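Local atomic coordinates of putative phosphomannomutase (Thermus thermophilus, PDB entry 1TUO), a protein that probably acts as a magnesium-dependent mutase of the phosphohexose mutase family, moving a phosphoryl group within a sugar phosphate, perhaps a mannose phosphate or a pentose phosphate. Residues V53-R58 / K83-T88; A63-L68 / A104-S109. All blocks are in the same frame, centred on the assembly; numbering follows the deposited sequence.

Interaction 1. Residues V53-R58 / K83-T88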
# COMPACT_ATOMS: atom_id res chain seq x y z
N VAL A 53 18.12 -3.00 -4.86
CA VAL A 53 17.18 -2.96 -5.98
C VAL A 53 16.26 -4.18 -5.90
O VAL A 53 16.69 -5.27 -5.54
CB VAL A 53 17.92 -3.00 -7.34
CG1 VAL A 53 16.90 -3.02 -8.49
CG2 VAL A 53 18.83 -1.79 -7.47
N GLY A 54 14.98 -3.98 -6.22
CA GLY A 54 14.05 -5.08 -6.20
C GLY A 54 13.08 -4.95 -7.36
O GLY A 54 13.05 -3.91 -8.03
N HIS A 55 12.30 -6.00 -7.62
CA HIS A 55 11.31 -5.95 -8.70
C HIS A 55 10.11 -6.82 -8.36
O HIS A 55 10.21 -7.69 -7.49
CB HIS A 55 11.95 -6.45 -10.00
CG HIS A 55 12.35 -7.89 -9.96
ND1 HIS A 55 11.47 -8.92 -10.25
CD2 HIS A 55 13.53 -8.48 -9.68
CE1 HIS A 55 12.10 -10.07 -10.15
NE2 HIS A 55 13.36 -9.84 -9.81
N ASP A 56 8.98 -6.58 -9.01
CA ASP A 56 7.79 -7.39 -8.75
C ASP A 56 7.63 -8.44 -9.86
O ASP A 56 8.62 -8.84 -10.46
CB ASP A 56 6.54 -6.52 -8.60
CG ASP A 56 6.21 -5.70 -9.83
OD1 ASP A 56 5.35 -4.80 -9.71
OD2 ASP A 56 6.79 -5.94 -10.91
N THR A 57 6.40 -8.89 -10.11
CA THR A 57 6.19 -9.92 -11.13
C THR A 57 5.82 -9.39 -12.50
O THR A 57 5.52 -10.18 -13.41
CB THR A 57 5.09 -10.91 -10.71
OG1 THR A 57 3.82 -10.23 -10.70
CG2 THR A 57 5.37 -11.47 -9.33
N ARG A 58 5.84 -8.08 -12.67
CA ARG A 58 5.49 -7.50 -13.97
C ARG A 58 6.44 -7.95 -15.07
O ARG A 58 7.58 -8.31 -14.81
CB ARG A 58 5.44 -5.98 -13.86
CG ARG A 58 4.24 -5.52 -13.07
CD ARG A 58 4.26 -4.05 -12.65
NE ARG A 58 3.09 -3.81 -11.81
CZ ARG A 58 1.89 -3.48 -12.27
NH1 ARG A 58 1.70 -3.31 -13.58
NH2 ARG A 58 0.86 -3.38 -11.44
N LYS A 83 16.78 -11.30 -4.71
CA LYS A 83 16.46 -12.49 -5.49
C LYS A 83 14.97 -12.75 -5.72
O LYS A 83 14.19 -12.85 -4.77
CB LYS A 83 17.07 -13.73 -4.82
CG LYS A 83 16.84 -15.03 -5.58
CD LYS A 83 17.41 -16.22 -4.84
CE LYS A 83 17.18 -17.51 -5.61
NZ LYS A 83 15.73 -17.77 -5.84
N GLY A 84 14.61 -12.86 -6.99
CA GLY A 84 13.24 -13.13 -7.37
C GLY A 84 12.28 -11.99 -7.12
O GLY A 84 12.68 -10.94 -6.61
N PRO A 85 11.01 -12.15 -7.49
CA PRO A 85 10.06 -11.06 -7.26
C PRO A 85 9.88 -10.87 -5.76
O PRO A 85 9.83 -11.84 -5.01
CB PRO A 85 8.78 -11.55 -7.93
CG PRO A 85 8.86 -13.05 -7.74
CD PRO A 85 10.33 -13.34 -8.05
N VAL A 86 9.80 -9.61 -5.33
CA VAL A 86 9.63 -9.33 -3.91
C VAL A 86 8.60 -8.24 -3.64
O VAL A 86 8.35 -7.37 -4.48
CB VAL A 86 10.97 -8.84 -3.27
CG1 VAL A 86 12.04 -9.91 -3.37
CG2 VAL A 86 11.43 -7.56 -3.95
N PRO A 87 7.98 -8.28 -2.46
CA PRO A 87 6.99 -7.27 -2.09
C PRO A 87 7.74 -5.96 -1.85
O PRO A 87 8.91 -5.97 -1.42
CB PRO A 87 6.41 -7.79 -0.77
CG PRO A 87 6.66 -9.25 -0.82
CD PRO A 87 8.00 -9.38 -1.48
N THR A 88 7.09 -4.83 -2.13
CA THR A 88 7.71 -3.53 -1.89
C THR A 88 8.22 -3.44 -0.44
O THR A 88 9.34 -2.99 -0.20
CB THR A 88 6.69 -2.39 -2.16
OG1 THR A 88 6.64 -2.15 -3.58
CG2 THR A 88 7.08 -1.10 -1.43
O HOH W 1 13.71 -8.36 -6.52
O HOH W 2 15.86 -10.66 -8.99
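The carbonyl oxygen of H55 accepts the backbone N-H of V86 (V86 N to H55 O 2.9 Å), a straight bond of 166° that arrives nearly along the C=O axis. The imidazole of H55 lies against the G84-P85 peptide, with CE1 3.5 Å from P85 N and G84 O over one ring face; NE2 makes no hydrogen bond to that oxygen. Farther along, T57 offers its methyl CG2 to CB of P85 at 3.7 Å while its OG1 bonds G186 O, so threonine serves an apolar and a polar partner at once. The contact lies at the C-terminal ends of two neighbouring parallel strands in the sheet of alpha/beta/alpha domain I, where 83-88 leads from strand 78-82 to helix 88-97 and passes beside the end of strand 50-55. G54 suits its place because a side-chain carbon there would press on V86 CG2. With CG between its own backbone N and carbonyl carbon (chi1 65°), the H55 ring is placed for ND1 to donate to D56 O (2.9 Å), close to the ring plane, which limits its rotation. One water joins H55 N to G84 O, while a second sits in plane at H55 NE2. Behind them, D56 OD2 accepts R58 N in an Asx turn and OD1 bonds T107.

Interaction 2. Residues A63-L68 / A104-S109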
# COMPACT_ATOMS: atom_id res chain seq x y z
N ALA A 63 14.31 -8.06 -15.70
CA ALA A 63 15.34 -7.58 -16.62
C ALA A 63 15.66 -6.10 -16.38
O ALA A 63 16.83 -5.70 -16.43
CB ALA A 63 14.89 -7.80 -18.06
N PHE A 64 14.63 -5.30 -16.11
CA PHE A 64 14.85 -3.88 -15.85
C PHE A 64 15.64 -3.71 -14.56
O PHE A 64 16.51 -2.84 -14.46
CB PHE A 64 13.51 -3.14 -15.74
CG PHE A 64 12.83 -2.88 -17.08
CD1 PHE A 64 11.58 -3.40 -17.36
CD2 PHE A 64 13.44 -2.06 -18.03
CE1 PHE A 64 10.94 -3.12 -18.57
CE2 PHE A 64 12.81 -1.77 -19.23
CZ PHE A 64 11.55 -2.30 -19.50
N ALA A 65 15.33 -4.54 -13.57
CA ALA A 65 16.03 -4.46 -12.28
C ALA A 65 17.50 -4.84 -12.42
O ALA A 65 18.37 -4.24 -11.79
CB ALA A 65 15.35 -5.37 -11.26
N ARG A 66 17.79 -5.85 -13.24
CA ARG A 66 19.17 -6.27 -13.44
C ARG A 66 19.93 -5.15 -14.16
O ARG A 66 21.08 -4.87 -13.84
CB ARG A 66 19.22 -7.56 -14.27
CG ARG A 66 18.71 -8.80 -13.54
CD ARG A 66 19.12 -10.08 -14.27
NE ARG A 66 18.55 -10.17 -15.61
CZ ARG A 66 17.33 -10.64 -15.88
NH1 ARG A 66 16.55 -11.07 -14.90
NH2 ARG A 66 16.90 -10.68 -17.13
N ALA A 67 19.26 -4.51 -15.11
CA ALA A 67 19.87 -3.43 -15.88
C ALA A 67 20.18 -2.24 -14.97
O ALA A 67 21.25 -1.64 -15.05
CB ALA A 67 18.93 -2.99 -17.01
N LEU A 68 19.23 -1.90 -14.11
CA LEU A 68 19.43 -0.78 -13.19
C LEU A 68 20.56 -1.10 -12.20
O LEU A 68 21.40 -0.24 -11.91
CB LEU A 68 18.13 -0.49 -12.42
CG LEU A 68 18.21 0.53 -11.28
CD1 LEU A 68 18.67 1.88 -11.82
CD2 LEU A 68 16.84 0.66 -10.61
N ALA A 104 15.70 1.06 -4.90
CA ALA A 104 14.91 1.31 -6.09
C ALA A 104 14.06 0.07 -6.31
O ALA A 104 14.57 -1.04 -6.30
CB ALA A 104 15.82 1.54 -7.29
N MET A 105 12.77 0.27 -6.52
CA MET A 105 11.88 -0.85 -6.74
C MET A 105 11.18 -0.75 -8.09
O MET A 105 10.55 0.24 -8.42
CB MET A 105 10.83 -0.86 -5.62
CG MET A 105 9.80 -1.98 -5.79
SD MET A 105 10.44 -3.58 -5.29
CE MET A 105 9.05 -4.58 -5.83
N LEU A 106 11.33 -1.81 -8.88
CA LEU A 106 10.70 -1.86 -10.19
C LEU A 106 9.29 -2.41 -9.96
O LEU A 106 9.11 -3.61 -9.69
CB LEU A 106 11.48 -2.78 -11.14
CG LEU A 106 12.65 -2.17 -11.93
CD1 LEU A 106 12.11 -1.17 -12.95
CD2 LEU A 106 13.64 -1.49 -10.97
N THR A 107 8.31 -1.52 -10.04
CA THR A 107 6.93 -1.90 -9.83
C THR A 107 5.99 -0.78 -10.27
O THR A 107 6.41 0.37 -10.39
CB THR A 107 6.65 -2.21 -8.33
OG1 THR A 107 5.32 -2.72 -8.18
CG2 THR A 107 6.78 -0.94 -7.49
N ALA A 108 4.75 -1.16 -10.53
CA ALA A 108 3.69 -0.22 -10.89
C ALA A 108 2.54 -0.55 -9.93
O ALA A 108 1.37 -0.27 -10.20
CB ALA A 108 3.27 -0.38 -12.34
N SER A 109 2.91 -1.20 -8.83
CA SER A 109 1.99 -1.53 -7.75
C SER A 109 0.66 -2.19 -8.15
O SER A 109 0.64 -3.35 -8.55
CB SER A 109 1.72 -0.25 -6.94
OG SER A 109 1.01 -0.49 -5.74
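L106 reaches from strand 102-106 into the flank of helix 61-75, its CB directed at the helix. CG, set beside the strand's own backbone N by a chi1 of -86°, comes 3.9 Å from A65 N and so lies against main chain. From there the two methyls part company. CD1 touches the first carbon of F64's side chain, CB, at 3.7 Å, whereas CD2 turns the other way and finds A65 CA at 4.0 Å and the methyl L68 CD2 at 3.9 Å. That same L68 methyl also covers A104 CB at 3.6 Å, so L68 touches both A104 and L106, whose side chains point to the helix from the same face of the strand. The small side chain of A65 lets helix and strand draw close: its CA is 6.3 Å from L106 CA. This is helix-on-sheet packing within alpha/beta/alpha domain I, helix 61-75 covering one face of its sheet; the axes run roughly antiparallel, 153° between their directions and 8.7 Å apart at closest. Cutting L106 back to an alanine is likely to open a gap beside F64 CB and strip the L68 methyl of one of its two apolar partners on the strand. Beyond CB, the F64 ring stacks on F29 and meets F27 edge-to-face, while L68 also packs on L32 and A36 of helix 29-45. Past the strand end, T107 OG1 accepts S109 N in an ST turn; S109, whose OG bonds D249 and D251, probably matches the phosphorylated serine of this family.

In the fold
From the N terminus, segment 53-58 takes in the end of strand 50-55, and helix 61-75 follows with segment 63-68. The chain then returns through strand 78-82 to 83-88, where interaction 1 closes the first loop, around that helix and strand. Helix 88-97 leads on to strand 102-106, and interaction 2 closes the second loop at 104-109. Because the segments alternate, the two loops cross rather than nest. Interaction 1 ties the end of strand 50-55 and the turn after it to the loop that follows strand 78-82, whereas interaction 2 fastens a helix to the sheet. Adjacent strands join them directly: L106 N lies 2.8 Å from G54 O, a probable hydrogen bond.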